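Local coordinates for protein cellulase (PDB 6WQY) that probably hydrolyses internal beta-1,4-glycosidic bonds in cellulose and related plant polysaccharides, through its family 5 glycoside hydrolase domain, the part of a longer protein present here, at residues 79-84 / 120-125; 89-94 / 146-151; 170-175 / 198-203. All blocks are in the same frame, centred on the assembly; numbering follows the deposited sequence. Where two conformers were deposited one is given.

In the fold
All three contacts lie in one (beta/alpha)8 barrel, the glycoside hydrolase family 5 domain, with their centres about 13 to 14 Å apart. Contact 1 ties the loop after strand 74-77 to the loop after the adjacent strand 114-118. Further along the first of these loops, contact 2 leans on helix 139-159, so contacts 1 and 2 alternate along the chain; Trp81 and Ile93 pack where they meet. Contact 3 comes later, joining the loop after strand 167-170 to helix 191-209, and the Lys146-Glu198 salt bridge links its helix to that of contact 2. Three consecutive beta-to-alpha loops, at the barrel's active-site end, are thus joined, two by hydrogen bonds, the third by packing of His120 on Asn173.

Contact 1 of 3, residues 79-84 / 120-125; sequences VTWLGH and HHDGAN
The hydroxyl OG1 of Thr80 is gripped twice: it accepts the backbone N-H of His121, N to OG1 3.0 Å, and is also hydrogen-bonded to the carbonyl oxygen of Asp42. With OG1 beside its own backbone N (chi1 -67°), the threonine presents the hydroxyl to the start of the 3-10 segment at His121 while its methyl CG2 lies 3.9 Å from OD1 of Asp122. Asp122 OD1 accepts Trp81 N at 2.8 Å in an almost straight bond (174°) with its syn lone pair, and OD2 is taken by Trp129 NE1. An aspartate suits the place because its short side chain brings two acceptors to two N-H donors, one backbone and one indole. Leu82 lies alongside in the opposite sense, its CD2 4.0 Å from Asp122 OD2, and puts hydrocarbon against the carboxylate. A backbone bond completes the set: His120 N to Val79 O, 2.8 Å, bent at 132°. Within their own segment, the imidazole of His120 sets its CD2 over the face of the His121 ring. The contact is buried between loops that leave the C-terminal ends of the neighbouring parallel strands 74-77 and 114-118, the end where (beta/alpha)8 barrels carry their active sites. Trp81 bonds through NE1 to Asn118 O, and its indole packs against Leu98 and Val101 of helix 95-110 and against Met152 and Ile156 of helix 139-159.

Contact 2 of 3, residues 89-94 / 146-151; sequences PDYTID and KAQLAA
One face of the Tyr91 ring rests on Gln148, whose CB lies 3.7 Å from the ring centroid and only 9° off the normal, a CH-pi contact over the centre. The two side chains run at about a right angle to each other, yet the glutamine amide lies almost flat to the ring, the planes just 19° apart. CG anti to the backbone N (chi1 -179°) and an extended chain carry CD of Gln148 past CD1 and bring OE1 within 3.4 Å of Tyr91 CE1. The two alanines approach obliquely, Ala147 CB 4.0 Å from Tyr91 CE2 and Ala151 CB 3.9 Å from Tyr91 CD2. Their small side chains let the aromatic ring settle close to the helix backbone. Ala151 CB also meets Asp90 O at 3.7 Å. With an alanine in place of Tyr91, the flank of Gln148 and both helix methyls would probably lose their cover, leaving a gap between loop and helix. Although the ring makes no hydrogen bond to the helix segment, polar bonds come from one turn further on, where Gln155 binds Tyr91 O and Ile93 N through its amide. The loop ends at Asp94, the N-cap of helix 95-110; the contact thus rests the part of the loop around Tyr91 on the surface of helix 139-159, shortly before helix 95-110 begins.

Contact 3 of 3, residues 170-175 / 198-203; sequences EAMNEI and EWNQVF
In the beta-alpha unit built from strand 167-170 and helix 191-209, the loop leaving the strand packs on its own helix: Ala171 meets Phe203 and Asn200, Met172 meets Trp199 and Asn200, and Ile175 meets Trp199. Ala171 CB sits over the Phe203 face in a CH-pi contact, 3.6 Å from the centroid and 19° off the normal. A methyl fits closely here, and its distance of 3.4 Å to Phe203 CD2 marks tight packing. Met172 comes instead to the edge of an aromatic group: SD lies near the plane of the Trp199 ring, 3.8 Å from CE3, in a Met-aromatic contact. A bend at chi3 (83°) then swings the methyl CE back toward Trp199 CB and to 3.8 Å from Asn200 OD1. Ile175 CG2 extends the apolar patch, touching Trp199 CZ3 at 4.0 Å. The polar ends turn to other partners, Trp199 NE1 to Asn142 and Asn200 ND2 to Pro222 O. Between Met172 and Ile175 lies the Asn-Glu pair, Asn173 and Glu174, that glycoside hydrolases of clan GH-A, to which family 5 belongs, carry after the fourth barrel strand. No hydrogen bond crosses the contact, and Asn200 OD1 is buried without a polar partner, with Ala171 CB and Met172 CE against it. Cohesion across this contact therefore rests on shape and dispersion, with the bent thioether reaching both Trp199 and Asn200.

Contact 1 of 3, residues 79-84 / 120-125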
# COMPACT_ATOMS: atom_id res chain seq x y z
N VAL A 79 8.27 -4.28 0.81
CA VAL A 79 9.51 -5.01 1.09
C VAL A 79 9.15 -6.47 1.35
O VAL A 79 8.41 -6.77 2.29
CB VAL A 79 10.28 -4.46 2.30
CG1 VAL A 79 11.56 -5.27 2.49
CG2 VAL A 79 10.59 -2.99 2.13
N THR A 80 9.70 -7.36 0.53
CA THR A 80 9.66 -8.79 0.78
C THR A 80 10.93 -9.18 1.51
O THR A 80 12.03 -8.77 1.12
CB THR A 80 9.53 -9.54 -0.54
OG1 THR A 80 8.24 -9.23 -1.09
CG2 THR A 80 9.67 -11.04 -0.38
N TRP A 81 10.79 -9.98 2.58
CA TRP A 81 11.90 -10.30 3.47
C TRP A 81 12.31 -11.76 3.35
O TRP A 81 13.21 -12.22 4.07
CB TRP A 81 11.54 -9.97 4.92
CG TRP A 81 11.12 -8.53 5.14
CD1 TRP A 81 9.89 -8.01 4.95
CD2 TRP A 81 11.94 -7.44 5.59
NE1 TRP A 81 9.87 -6.67 5.25
CE2 TRP A 81 11.12 -6.30 5.65
CE3 TRP A 81 13.29 -7.31 5.94
CZ2 TRP A 81 11.59 -5.05 6.04
CZ3 TRP A 81 13.75 -6.07 6.32
CH2 TRP A 81 12.91 -4.96 6.38
N LEU A 82 11.65 -12.51 2.46
CA LEU A 82 11.93 -13.92 2.25
C LEU A 82 13.41 -14.14 1.97
O LEU A 82 14.04 -13.42 1.20
CB LEU A 82 11.09 -14.43 1.07
CG LEU A 82 9.58 -14.45 1.29
CD1 LEU A 82 8.88 -14.77 -0.03
CD2 LEU A 82 9.20 -15.44 2.35
N GLY A 83 13.96 -15.16 2.62
CA GLY A 83 15.35 -15.49 2.45
C GLY A 83 16.32 -14.62 3.21
O GLY A 83 17.53 -14.85 3.13
N HIS A 84 15.84 -13.65 3.97
CA HIS A 84 16.67 -12.74 4.74
C HIS A 84 16.32 -12.73 6.22
O HIS A 84 16.70 -11.79 6.94
CB HIS A 84 16.59 -11.33 4.18
CG HIS A 84 17.24 -11.19 2.85
ND1 HIS A 84 18.52 -11.64 2.60
CD2 HIS A 84 16.81 -10.62 1.70
CE1 HIS A 84 18.85 -11.36 1.35
NE2 HIS A 84 17.83 -10.74 0.79
N HIS A 120 5.79 -7.65 2.72
CA HIS A 120 5.02 -7.74 1.48
C HIS A 120 4.80 -9.20 1.09
O HIS A 120 3.88 -9.84 1.63
CB HIS A 120 5.63 -6.85 0.39
CG HIS A 120 4.67 -6.45 -0.68
ND1 HIS A 120 3.78 -5.41 -0.51
CD2 HIS A 120 4.50 -6.94 -1.93
CE1 HIS A 120 3.11 -5.27 -1.65
NE2 HIS A 120 3.51 -6.19 -2.52
N HIS A 121 5.58 -9.76 0.15
CA HIS A 121 5.24 -11.10 -0.37
C HIS A 121 5.54 -12.24 0.60
O HIS A 121 5.18 -13.38 0.30
CB HIS A 121 5.83 -11.33 -1.74
CG HIS A 121 5.17 -10.53 -2.82
ND1 HIS A 121 3.81 -10.37 -2.88
CD2 HIS A 121 5.70 -9.86 -3.87
CE1 HIS A 121 3.53 -9.63 -3.95
NE2 HIS A 121 4.66 -9.30 -4.56
N ASP A 122 6.12 -11.96 1.76
CA ASP A 122 6.11 -12.97 2.82
C ASP A 122 4.72 -13.51 3.06
O ASP A 122 4.56 -14.66 3.46
CB ASP A 122 6.62 -12.37 4.13
CG ASP A 122 8.03 -11.83 4.03
OD1 ASP A 122 8.24 -10.90 3.22
OD2 ASP A 122 8.92 -12.32 4.78
N GLY A 123 3.69 -12.68 2.86
CA GLY A 123 2.32 -13.08 3.03
C GLY A 123 1.62 -13.53 1.77
O GLY A 123 0.40 -13.75 1.82
N ALA A 124 2.32 -13.68 0.65
CA ALA A 124 1.63 -13.99 -0.60
C ALA A 124 0.94 -15.35 -0.52
O ALA A 124 1.60 -16.38 -0.33
CB ALA A 124 2.60 -13.96 -1.77
N ASN A 125 -0.38 -15.34 -0.66
CA ASN A 125 -1.19 -16.54 -0.86
C ASN A 125 -1.12 -17.53 0.30
O ASN A 125 -1.50 -18.69 0.14
CB ASN A 125 -0.82 -17.25 -2.15
CG ASN A 125 -0.79 -16.32 -3.33
OD1 ASN A 125 -1.58 -15.37 -3.42
ND2 ASN A 125 0.17 -16.54 -4.23

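Contact 2 of 3, residues 89-94 / 146-151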
# COMPACT_ATOMS: atom_id res chain seq x y z
N PRO A 89 14.33 -18.63 17.82
CA PRO A 89 13.34 -17.64 18.25
C PRO A 89 13.67 -16.20 17.86
O PRO A 89 12.84 -15.31 18.06
CB PRO A 89 13.39 -17.77 19.78
CG PRO A 89 14.82 -18.10 20.05
CD PRO A 89 15.24 -19.01 18.92
N ASP A 90 14.87 -15.95 17.35
CA ASP A 90 15.29 -14.58 17.13
C ASP A 90 14.79 -14.01 15.81
O ASP A 90 14.59 -12.80 15.72
CB ASP A 90 16.81 -14.48 17.20
CG ASP A 90 17.36 -14.88 18.55
OD1 ASP A 90 16.87 -14.34 19.57
OD2 ASP A 90 18.26 -15.74 18.60
N TYR A 91 14.59 -14.84 14.80
CA TYR A 91 14.17 -14.38 13.48
C TYR A 91 15.00 -13.17 13.04
O TYR A 91 14.48 -12.14 12.63
CB TYR A 91 12.68 -14.06 13.48
CG TYR A 91 11.79 -15.22 13.86
CD1 TYR A 91 11.53 -16.23 12.95
CD2 TYR A 91 11.21 -15.30 15.12
CE1 TYR A 91 10.70 -17.29 13.28
CE2 TYR A 91 10.37 -16.35 15.45
CZ TYR A 91 10.12 -17.34 14.52
OH TYR A 91 9.28 -18.39 14.86
N THR A 92 16.32 -13.32 13.11
CA THR A 92 17.21 -12.20 12.87
C THR A 92 17.18 -11.81 11.40
O THR A 92 17.35 -12.66 10.51
CB THR A 92 18.64 -12.57 13.29
OG1 THR A 92 18.63 -12.88 14.68
CG2 THR A 92 19.60 -11.43 13.00
N ILE A 93 17.00 -10.52 11.14
CA ILE A 93 17.00 -10.02 9.77
C ILE A 93 18.43 -9.75 9.32
O ILE A 93 19.21 -9.11 10.03
CB ILE A 93 16.15 -8.75 9.64
CG1 ILE A 93 14.71 -9.01 10.04
CG2 ILE A 93 16.22 -8.20 8.21
CD1 ILE A 93 13.84 -7.78 10.11
N ASP A 94 18.79 -10.24 8.12
CA ASP A 94 20.12 -9.98 7.57
C ASP A 94 20.42 -8.49 7.56
O ASP A 94 19.64 -7.69 7.04
CB ASP A 94 20.19 -10.53 6.15
CG ASP A 94 21.47 -10.13 5.44
OD1 ASP A 94 22.51 -10.74 5.75
OD2 ASP A 94 21.42 -9.19 4.60
N LYS A 146 2.96 -15.12 14.97
CA LYS A 146 3.02 -13.93 15.81
C LYS A 146 4.43 -13.69 16.33
O LYS A 146 4.88 -12.53 16.39
CB LYS A 146 2.04 -14.07 16.97
CG LYS A 146 0.57 -14.00 16.54
CD LYS A 146 -0.34 -14.25 17.72
CE LYS A 146 -1.80 -14.15 17.36
NZ LYS A 146 -2.69 -14.47 18.52
N ALA A 147 5.14 -14.74 16.71
CA ALA A 147 6.50 -14.56 17.22
C ALA A 147 7.40 -13.97 16.15
O ALA A 147 8.21 -13.08 16.42
CB ALA A 147 7.06 -15.89 17.70
N GLN A 148 7.27 -14.45 14.91
CA GLN A 148 8.08 -13.93 13.82
C GLN A 148 7.70 -12.49 13.49
O GLN A 148 8.57 -11.63 13.27
CB GLN A 148 7.97 -14.84 12.60
CG GLN A 148 8.83 -14.36 11.45
CD GLN A 148 9.12 -15.40 10.40
OE1 GLN A 148 8.77 -16.57 10.54
NE2 GLN A 148 9.81 -14.99 9.35
N LEU A 149 6.39 -12.21 13.44
CA LEU A 149 5.92 -10.85 13.17
C LEU A 149 6.45 -9.87 14.22
O LEU A 149 6.92 -8.78 13.88
CB LEU A 149 4.40 -10.86 13.15
CG LEU A 149 3.68 -9.60 12.68
CD1 LEU A 149 3.90 -9.36 11.20
CD2 LEU A 149 2.20 -9.75 12.98
N ALA A 150 6.39 -10.24 15.49
CA ALA A 150 6.85 -9.36 16.55
C ALA A 150 8.36 -9.19 16.49
O ALA A 150 8.87 -8.07 16.67
CB ALA A 150 6.42 -9.91 17.91
N ALA A 151 9.10 -10.27 16.25
CA ALA A 151 10.56 -10.18 16.23
C ALA A 151 11.03 -9.35 15.04
O ALA A 151 11.94 -8.52 15.17
CB ALA A 151 11.18 -11.57 16.19

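Contact 3 of 3, residues 170-175 / 198-203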
# COMPACT_ATOMS: atom_id res chain seq x y z
N GLU A 170 3.64 -0.26 7.80
CA GLU A 170 2.42 -0.98 7.43
C GLU A 170 2.63 -2.45 7.75
O GLU A 170 3.58 -3.06 7.26
CB GLU A 170 2.15 -0.76 5.94
CG GLU A 170 1.01 -1.58 5.38
CD GLU A 170 0.94 -1.44 3.87
OE1 GLU A 170 0.53 -0.34 3.38
OE2 GLU A 170 1.32 -2.40 3.16
N ALA A 171 1.75 -3.03 8.56
CA ALA A 171 2.01 -4.31 9.21
C ALA A 171 2.34 -5.42 8.23
O ALA A 171 3.23 -6.24 8.48
CB ALA A 171 0.77 -4.72 9.99
N MET A 172 1.55 -5.51 7.15
CA MET A 172 1.62 -6.57 6.16
C MET A 172 0.79 -6.11 4.98
O MET A 172 0.23 -5.00 4.98
CB MET A 172 1.19 -7.92 6.72
CG MET A 172 -0.19 -7.99 7.24
SD MET A 172 -0.40 -9.35 8.43
CE MET A 172 0.22 -8.53 9.90
N ASN A 173 0.74 -6.95 3.94
CA ASN A 173 0.20 -6.57 2.64
C ASN A 173 -1.20 -7.14 2.42
O ASN A 173 -2.17 -6.58 2.95
CB ASN A 173 1.19 -6.94 1.53
CG ASN A 173 0.71 -6.51 0.18
OD1 ASN A 173 0.19 -5.40 0.05
ND2 ASN A 173 0.86 -7.36 -0.82
N GLU A 174 -1.32 -8.24 1.66
CA GLU A 174 -2.60 -8.80 1.23
C GLU A 174 -2.71 -10.20 1.80
O GLU A 174 -2.12 -11.15 1.29
CB GLU A 174 -2.70 -8.84 -0.29
CG GLU A 174 -2.79 -7.47 -0.91
CD GLU A 174 -2.93 -7.47 -2.42
OE1 GLU A 174 -2.68 -8.52 -3.06
OE2 GLU A 174 -3.31 -6.41 -3.00
N ILE A 175 -3.45 -10.33 2.89
CA ILE A 175 -3.54 -11.59 3.63
C ILE A 175 -4.81 -12.33 3.21
O ILE A 175 -5.93 -11.80 3.33
CB ILE A 175 -3.51 -11.31 5.14
CG1 ILE A 175 -2.20 -10.62 5.54
CG2 ILE A 175 -3.74 -12.60 5.92
CD1 ILE A 175 -0.92 -11.35 5.16
N GLU A 198 -5.83 -10.13 15.25
CA GLU A 198 -4.84 -10.41 16.29
C GLU A 198 -3.43 -10.07 15.81
O GLU A 198 -2.62 -9.52 16.58
CB GLU A 198 -4.88 -11.90 16.69
CG GLU A 198 -6.14 -12.35 17.39
CD GLU A 198 -6.25 -13.87 17.60
OE1 GLU A 198 -5.26 -14.62 17.40
OE2 GLU A 198 -7.36 -14.32 17.99
N TRP A 199 -3.11 -10.43 14.56
CA TRP A 199 -1.78 -10.13 14.03
C TRP A 199 -1.52 -8.64 13.98
O TRP A 199 -0.42 -8.18 14.31
CB TRP A 199 -1.65 -10.71 12.63
CG TRP A 199 -1.58 -12.21 12.54
CD1 TRP A 199 -1.56 -13.10 13.56
CD2 TRP A 199 -1.51 -12.96 11.33
NE1 TRP A 199 -1.47 -14.39 13.05
CE2 TRP A 199 -1.45 -14.32 11.68
CE3 TRP A 199 -1.50 -12.61 9.99
CZ2 TRP A 199 -1.37 -15.33 10.71
CZ3 TRP A 199 -1.43 -13.60 9.03
CH2 TRP A 199 -1.36 -14.94 9.40
N ASN A 200 -2.52 -7.86 13.57
CA ASN A 200 -2.33 -6.41 13.55
C ASN A 200 -2.07 -5.89 14.95
O ASN A 200 -1.25 -4.97 15.13
CB ASN A 200 -3.54 -5.72 12.92
CG ASN A 200 -3.54 -5.81 11.40
OD1 ASN A 200 -2.48 -5.95 10.77
ND2 ASN A 200 -4.72 -5.69 10.81
N GLN A 201 -2.74 -6.45 15.96
CA GLN A 201 -2.49 -6.03 17.34
C GLN A 201 -1.07 -6.38 17.77
O GLN A 201 -0.41 -5.58 18.46
CB GLN A 201 -3.50 -6.69 18.28
CG GLN A 201 -3.40 -6.18 19.72
CD GLN A 201 -3.89 -4.75 19.82
OE1 GLN A 201 -5.08 -4.49 19.70
NE2 GLN A 201 -2.97 -3.82 20.02
N VAL A 202 -0.58 -7.56 17.39
CA VAL A 202 0.79 -7.95 17.70
C VAL A 202 1.79 -6.96 17.11
O VAL A 202 2.76 -6.57 17.77
CB VAL A 202 1.05 -9.39 17.22
CG1 VAL A 202 2.54 -9.71 17.22
CG2 VAL A 202 0.29 -10.39 18.08
N PHE A 203 1.57 -6.57 15.85
CA PHE A 203 2.41 -5.57 15.19
C PHE A 203 2.39 -4.25 15.94
O PHE A 203 3.46 -3.70 16.25
CB PHE A 203 1.91 -5.40 13.75
CG PHE A 203 2.21 -4.07 13.11
CD1 PHE A 203 3.48 -3.76 12.64
CD2 PHE A 203 1.21 -3.14 12.96
CE1 PHE A 203 3.73 -2.54 12.03
CE2 PHE A 203 1.46 -1.92 12.36
CZ PHE A 203 2.72 -1.63 11.87